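Local coordinates for La protein (PDB 1S29) that probably binds RNA, its N-terminal La motif, the part described here, being a winged-helix domain that mediates binding through an aromatic patch, at residues N10-F22 with E65-V77. Numbering follows the deposited sequence.
Sequences NKQKLQKQVEFYF and EVVEAIRPSEKLV
In the winged-helix fold of the La motif, residues 10-21 of helix 8-21 cross residues 65-70 of helix 63-70 at -86° and pack against the turn leading into strand 76-78; A69 sits where the two helices meet. A69 CB lies 3.5 Å from K11 O and 3.6 Å from L14 CD2, and the CA atoms of K11 and A69 are 4.4 Å apart, consistent with the small side chain of A69. V18 CG1 reaches L76 CD1 at 3.5 Å, while the other methyl of L76, CD2, approaches the F22 ring obliquely. Next to the V18-L76 contact, the hydroxyl of S73 makes the one direct hydrogen bond between the two segments. With OG anti to the backbone N (chi1 -178°), it donates to the anti lone pair of E19 OE2 at 2.6 Å and accepts from K75 N, forming an ST turn that starts at S73, the last residue of the type I turn I70-S73. Q15, extended beyond CG, lays its amide beside P72 and S73; its NE2 gives E19 OE2 a nearly straight second bond (3.0 Å, 166°) from above the carboxylate plane, and water adds a third donor. L76 begins the strand that pairs with strand 84-87, whose V85 touches F22, I70 and L76, while L50 of helix 47-50 covers V18 and F22. At the other end, the bent E68 takes R71 NH1 and NH2 end-on in a salt bridge within 65-77, one nitrogen to each carboxylate oxygen, and a water links E68 OE2 to K11 NZ. Another water bridges Q15 OE1 and A69 O.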
loop_
_atom_site.group_PDB
_atom_site.type_symbol
_atom_site.label_atom_id
_atom_site.label_comp_id
_atom_site.label_asym_id
_atom_site.label_seq_id
_atom_site.Cartn_x
_atom_site.Cartn_y
_atom_site.Cartn_z
ATOM N N ASN A 10 7.041 -9.954 -9.284
ATOM C CA ASN A 10 7.482 -9.025 -8.250
ATOM C C ASN A 10 6.380 -8.031 -7.900
ATOM O O ASN A 10 6.342 -7.517 -6.783
ATOM C CB ASN A 10 8.751 -8.280 -8.671
ATOM C CG ASN A 10 10.002 -9.121 -8.495
ATOM O OD1 ASN A 10 10.078 -9.965 -7.597
ATOM N ND2 ASN A 10 11.000 -8.882 -9.341
ATOM N N LYS A 11 5.490 -7.753 -8.850
ATOM C CA LYS A 11 4.374 -6.848 -8.571
ATOM C C LYS A 11 3.433 -7.557 -7.605
ATOM O O LYS A 11 2.899 -6.948 -6.674
ATOM C CB LYS A 11 3.599 -6.511 -9.848
ATOM C CG LYS A 11 4.228 -5.447 -10.724
ATOM C CD LYS A 11 3.424 -5.277 -12.006
ATOM C CE LYS A 11 4.058 -4.252 -12.918
ATOM N NZ LYS A 11 3.423 -4.257 -14.259
ATOM N N GLN A 12 3.223 -8.849 -7.836
ATOM C CA GLN A 12 2.337 -9.630 -6.982
ATOM C C GLN A 12 2.933 -9.755 -5.589
ATOM O O GLN A 12 2.209 -9.766 -4.592
ATOM C CB GLN A 12 2.099 -11.014 -7.585
ATOM C CG GLN A 12 1.330 -10.976 -8.893
ATOM C CD GLN A 12 1.106 -12.355 -9.475
ATOM O OE1 GLN A 12 0.525 -13.225 -8.827
ATOM N NE2 GLN A 12 1.563 -12.561 -10.708
ATOM N N LYS A 13 4.257 -9.843 -5.521
ATOM C CA LYS A 13 4.935 -9.945 -4.236
ATOM C C LYS A 13 4.755 -8.654 -3.447
ATOM O O LYS A 13 4.507 -8.685 -2.243
ATOM C CB LYS A 13 6.427 -10.218 -4.438
ATOM C CG LYS A 13 6.734 -11.625 -4.909
ATOM C CD LYS A 13 8.238 -11.852 -4.962
ATOM C CE LYS A 13 8.575 -13.280 -5.367
ATOM N NZ LYS A 13 8.120 -13.610 -6.752
ATOM N N LEU A 14 4.886 -7.520 -4.133
ATOM C CA LEU A 14 4.731 -6.220 -3.491
ATOM C C LEU A 14 3.272 -6.004 -3.084
ATOM O O LEU A 14 2.989 -5.426 -2.038
ATOM C CB LEU A 14 5.180 -5.104 -4.437
ATOM C CG LEU A 14 4.984 -3.671 -3.935
ATOM C CD1 LEU A 14 5.601 -3.512 -2.545
ATOM C CD2 LEU A 14 5.615 -2.704 -4.916
ATOM N N GLN A 15 2.358 -6.476 -3.924
ATOM C CA GLN A 15 0.930 -6.371 -3.647
ATOM C C GLN A 15 0.652 -6.988 -2.276
ATOM O O GLN A 15 -0.008 -6.386 -1.437
ATOM C CB GLN A 15 0.128 -7.127 -4.720
ATOM C CG GLN A 15 -1.393 -7.003 -4.596
ATOM C CD GLN A 15 -2.130 -8.093 -5.361
ATOM O OE1 GLN A 15 -1.842 -8.351 -6.535
ATOM N NE2 GLN A 15 -3.091 -8.737 -4.697
ATOM N N LYS A 16 1.171 -8.192 -2.052
ATOM C CA LYS A 16 0.955 -8.878 -0.786
ATOM C C LYS A 16 1.613 -8.179 0.398
ATOM O O LYS A 16 1.120 -8.272 1.516
ATOM C CB LYS A 16 1.437 -10.319 -0.894
ATOM C CG LYS A 16 0.627 -11.133 -1.892
ATOM C CD LYS A 16 1.272 -12.471 -2.167
ATOM C CE LYS A 16 0.499 -13.247 -3.217
ATOM N NZ LYS A 16 1.108 -14.579 -3.468
ATOM N N GLN A 17 2.713 -7.473 0.152
ATOM C CA GLN A 17 3.388 -6.750 1.230
ATOM C C GLN A 17 2.535 -5.552 1.644
ATOM O O GLN A 17 2.461 -5.223 2.827
ATOM C CB GLN A 17 4.779 -6.287 0.784
ATOM C CG GLN A 17 5.739 -7.430 0.466
ATOM C CD GLN A 17 6.246 -8.145 1.713
ATOM O OE1 GLN A 17 5.469 -8.561 2.571
ATOM N NE2 GLN A 17 7.563 -8.295 1.810
ATOM N N VAL A 18 1.902 -4.892 0.675
ATOM C CA VAL A 18 1.038 -3.755 0.992
ATOM C C VAL A 18 -0.195 -4.298 1.713
ATOM O O VAL A 18 -0.649 -3.721 2.699
ATOM C CB VAL A 18 0.603 -2.976 -0.285
ATOM C CG1 VAL A 18 -0.380 -1.863 0.092
ATOM C CG2 VAL A 18 1.820 -2.373 -0.971
ATOM N N GLU A 19 -0.729 -5.421 1.236
ATOM C CA GLU A 19 -1.888 -6.017 1.884
ATOM C C GLU A 19 -1.504 -6.425 3.311
ATOM O O GLU A 19 -2.334 -6.401 4.216
ATOM C CB GLU A 19 -2.381 -7.232 1.088
ATOM C CG GLU A 19 -2.822 -6.865 -0.312
ATOM C CD GLU A 19 -3.272 -8.054 -1.136
ATOM O OE1 GLU A 19 -2.802 -9.184 -0.881
ATOM O OE2 GLU A 19 -4.092 -7.855 -2.056
ATOM N N PHE A 20 -0.241 -6.789 3.505
ATOM C CA PHE A 20 0.248 -7.189 4.827
ATOM C C PHE A 20 0.110 -6.051 5.827
ATOM O O PHE A 20 -0.415 -6.229 6.925
ATOM C CB PHE A 20 1.723 -7.597 4.737
ATOM C CG PHE A 20 2.368 -7.903 6.070
ATOM C CD1 PHE A 20 2.208 -9.147 6.673
ATOM C CD2 PHE A 20 3.169 -6.952 6.699
ATOM C CE1 PHE A 20 2.842 -9.443 7.884
ATOM C CE2 PHE A 20 3.809 -7.237 7.910
ATOM C CZ PHE A 20 3.642 -8.490 8.503
ATOM N N TYR A 21 0.588 -4.873 5.451
ATOM C CA TYR A 21 0.511 -3.735 6.351
ATOM C C TYR A 21 -0.923 -3.341 6.679
ATOM O O TYR A 21 -1.200 -2.858 7.778
ATOM C CB TYR A 21 1.265 -2.542 5.754
ATOM C CG TYR A 21 2.772 -2.697 5.806
ATOM C CD1 TYR A 21 3.529 -2.776 4.642
ATOM C CD2 TYR A 21 3.440 -2.767 7.028
ATOM C CE1 TYR A 21 4.919 -2.920 4.692
ATOM C CE2 TYR A 21 4.828 -2.914 7.087
ATOM C CZ TYR A 21 5.558 -2.987 5.917
ATOM O OH TYR A 21 6.930 -3.115 5.976
ATOM N N PHE A 22 -1.833 -3.559 5.736
ATOM C CA PHE A 22 -3.240 -3.218 5.935
ATOM C C PHE A 22 -4.116 -4.375 6.413
ATOM O O PHE A 22 -5.324 -4.223 6.524
ATOM C CB PHE A 22 -3.828 -2.653 4.641
ATOM C CG PHE A 22 -3.410 -1.236 4.347
ATOM C CD1 PHE A 22 -4.001 -0.169 5.018
ATOM C CD2 PHE A 22 -2.433 -0.968 3.399
ATOM C CE1 PHE A 22 -3.624 1.143 4.744
ATOM C CE2 PHE A 22 -2.049 0.341 3.118
ATOM C CZ PHE A 22 -2.643 1.398 3.789
ATOM N N GLU A 65 5.212 2.514 -9.466
ATOM C CA GLU A 65 5.329 1.063 -9.503
ATOM C C GLU A 65 4.411 0.483 -8.425
ATOM O O GLU A 65 3.842 -0.598 -8.585
ATOM C CB GLU A 65 6.781 0.634 -9.263
ATOM C CG GLU A 65 7.753 1.133 -10.327
ATOM C CD GLU A 65 9.145 0.538 -10.185
ATOM O OE1 GLU A 65 9.638 0.453 -9.043
ATOM O OE2 GLU A 65 9.748 0.172 -11.217
ATOM N N VAL A 66 4.255 1.217 -7.328
ATOM C CA VAL A 66 3.388 0.759 -6.254
ATOM C C VAL A 66 1.943 0.740 -6.748
ATOM O O VAL A 66 1.178 -0.139 -6.384
ATOM C CB VAL A 66 3.508 1.665 -5.006
ATOM C CG1 VAL A 66 2.575 1.175 -3.909
ATOM C CG2 VAL A 66 4.940 1.656 -4.503
ATOM N N VAL A 67 1.579 1.699 -7.595
ATOM C CA VAL A 67 0.219 1.746 -8.130
ATOM C C VAL A 67 -0.066 0.484 -8.951
ATOM O O VAL A 67 -1.118 -0.148 -8.799
ATOM C CB VAL A 67 0.003 2.991 -9.035
ATOM C CG1 VAL A 67 -1.343 2.906 -9.732
ATOM C CG2 VAL A 67 0.070 4.254 -8.209
ATOM N N GLU A 68 0.878 0.109 -9.811
ATOM C CA GLU A 68 0.709 -1.075 -10.650
ATOM C C GLU A 68 0.656 -2.350 -9.816
ATOM O O GLU A 68 -0.110 -3.273 -10.107
ATOM C CB GLU A 68 1.853 -1.166 -11.660
ATOM C CG GLU A 68 1.955 0.052 -12.548
ATOM C CD GLU A 68 0.638 0.383 -13.222
ATOM O OE1 GLU A 68 0.195 1.546 -13.110
ATOM O OE2 GLU A 68 0.049 -0.519 -13.860
ATOM N N ALA A 69 1.474 -2.398 -8.776
ATOM C CA ALA A 69 1.511 -3.559 -7.905
ATOM C C ALA A 69 0.215 -3.723 -7.118
ATOM O O ALA A 69 -0.260 -4.838 -6.909
ATOM C CB ALA A 69 2.687 -3.440 -6.939
ATOM N N ILE A 70 -0.355 -2.604 -6.687
ATOM C CA ILE A 70 -1.570 -2.619 -5.887
ATOM C C ILE A 70 -2.881 -2.833 -6.632
ATOM O O ILE A 70 -3.758 -3.531 -6.138
ATOM C CB ILE A 70 -1.781 -1.280 -5.155
ATOM C CG1 ILE A 70 -0.604 -0.993 -4.220
ATOM C CG2 ILE A 70 -3.092 -1.295 -4.385
ATOM C CD1 ILE A 70 -0.610 0.405 -3.643
ATOM N N ARG A 71 -3.009 -2.250 -7.818
ATOM C CA ARG A 71 -4.258 -2.330 -8.573
ATOM C C ARG A 71 -5.047 -3.644 -8.553
ATOM O O ARG A 71 -6.247 -3.638 -8.293
ATOM C CB ARG A 71 -4.046 -1.896 -10.032
ATOM C CG ARG A 71 -5.377 -1.714 -10.767
ATOM C CD ARG A 71 -5.231 -1.277 -12.219
ATOM N NE ARG A 71 -4.619 0.041 -12.369
ATOM C CZ ARG A 71 -3.330 0.240 -12.618
ATOM N NH1 ARG A 71 -2.511 -0.796 -12.746
ATOM N NH2 ARG A 71 -2.857 1.473 -12.751
ATOM N N PRO A 72 -4.394 -4.785 -8.826
ATOM C CA PRO A 72 -5.085 -6.084 -8.834
ATOM C C PRO A 72 -5.739 -6.521 -7.526
ATOM O O PRO A 72 -6.602 -7.399 -7.523
ATOM C CB PRO A 72 -3.978 -7.059 -9.239
ATOM C CG PRO A 72 -3.049 -6.210 -10.045
ATOM C CD PRO A 72 -2.991 -4.946 -9.238
ATOM N N SER A 73 -5.324 -5.918 -6.419
ATOM C CA SER A 73 -5.842 -6.292 -5.110
ATOM C C SER A 73 -7.346 -6.139 -4.934
ATOM O O SER A 73 -7.958 -5.209 -5.458
ATOM C CB SER A 73 -5.132 -5.491 -4.020
ATOM O OG SER A 73 -5.594 -5.891 -2.747
ATOM N N GLU A 74 -7.932 -7.064 -4.182
ATOM C CA GLU A 74 -9.359 -7.036 -3.901
ATOM C C GLU A 74 -9.552 -6.591 -2.453
ATOM O O GLU A 74 -10.679 -6.450 -1.979
ATOM C CB GLU A 74 -9.966 -8.428 -4.109
ATOM C CG GLU A 74 -9.669 -9.013 -5.486
ATOM C CD GLU A 74 -10.229 -10.412 -5.682
ATOM O OE1 GLU A 74 -9.855 -11.332 -4.918
ATOM O OE2 GLU A 74 -11.043 -10.595 -6.613
ATOM N N LYS A 75 -8.441 -6.363 -1.757
ATOM C CA LYS A 75 -8.477 -5.943 -0.363
ATOM C C LYS A 75 -8.136 -4.467 -0.222
ATOM O O LYS A 75 -8.338 -3.875 0.839
ATOM C CB LYS A 75 -7.477 -6.758 0.464
ATOM C CG LYS A 75 -7.709 -8.257 0.433
ATOM C CD LYS A 75 -6.658 -8.985 1.252
ATOM C CE LYS A 75 -6.913 -10.482 1.290
ATOM N NZ LYS A 75 -6.830 -11.104 -0.065
ATOM N N LEU A 76 -7.607 -3.882 -1.292
ATOM C CA LEU A 76 -7.214 -2.474 -1.286
ATOM C C LEU A 76 -7.908 -1.719 -2.410
ATOM O O LEU A 76 -8.286 -2.312 -3.419
ATOM C CB LEU A 76 -5.700 -2.355 -1.473
ATOM C CG LEU A 76 -4.804 -3.087 -0.469
ATOM C CD1 LEU A 76 -3.410 -3.229 -1.052
ATOM C CD2 LEU A 76 -4.762 -2.328 0.856
ATOM N N VAL A 77 -8.063 -0.409 -2.230
ATOM C CA VAL A 77 -8.695 0.446 -3.233
ATOM C C VAL A 77 -7.841 1.699 -3.405
ATOM O O VAL A 77 -7.511 2.367 -2.418
ATOM C CB VAL A 77 -10.111 0.898 -2.798
ATOM C CG1 VAL A 77 -10.724 1.783 -3.876
ATOM C CG2 VAL A 77 -10.991 -0.302 -2.538
HETATM O O HOH W 1 0.553 -3.408 -14.264
HETATM O O HOH W 2 0.044 -7.237 -8.505
HETATM O O HOH W 3 -6.313 -9.399 -3.205
HETATM O O HOH W 4 -6.873 -4.543 3.551
#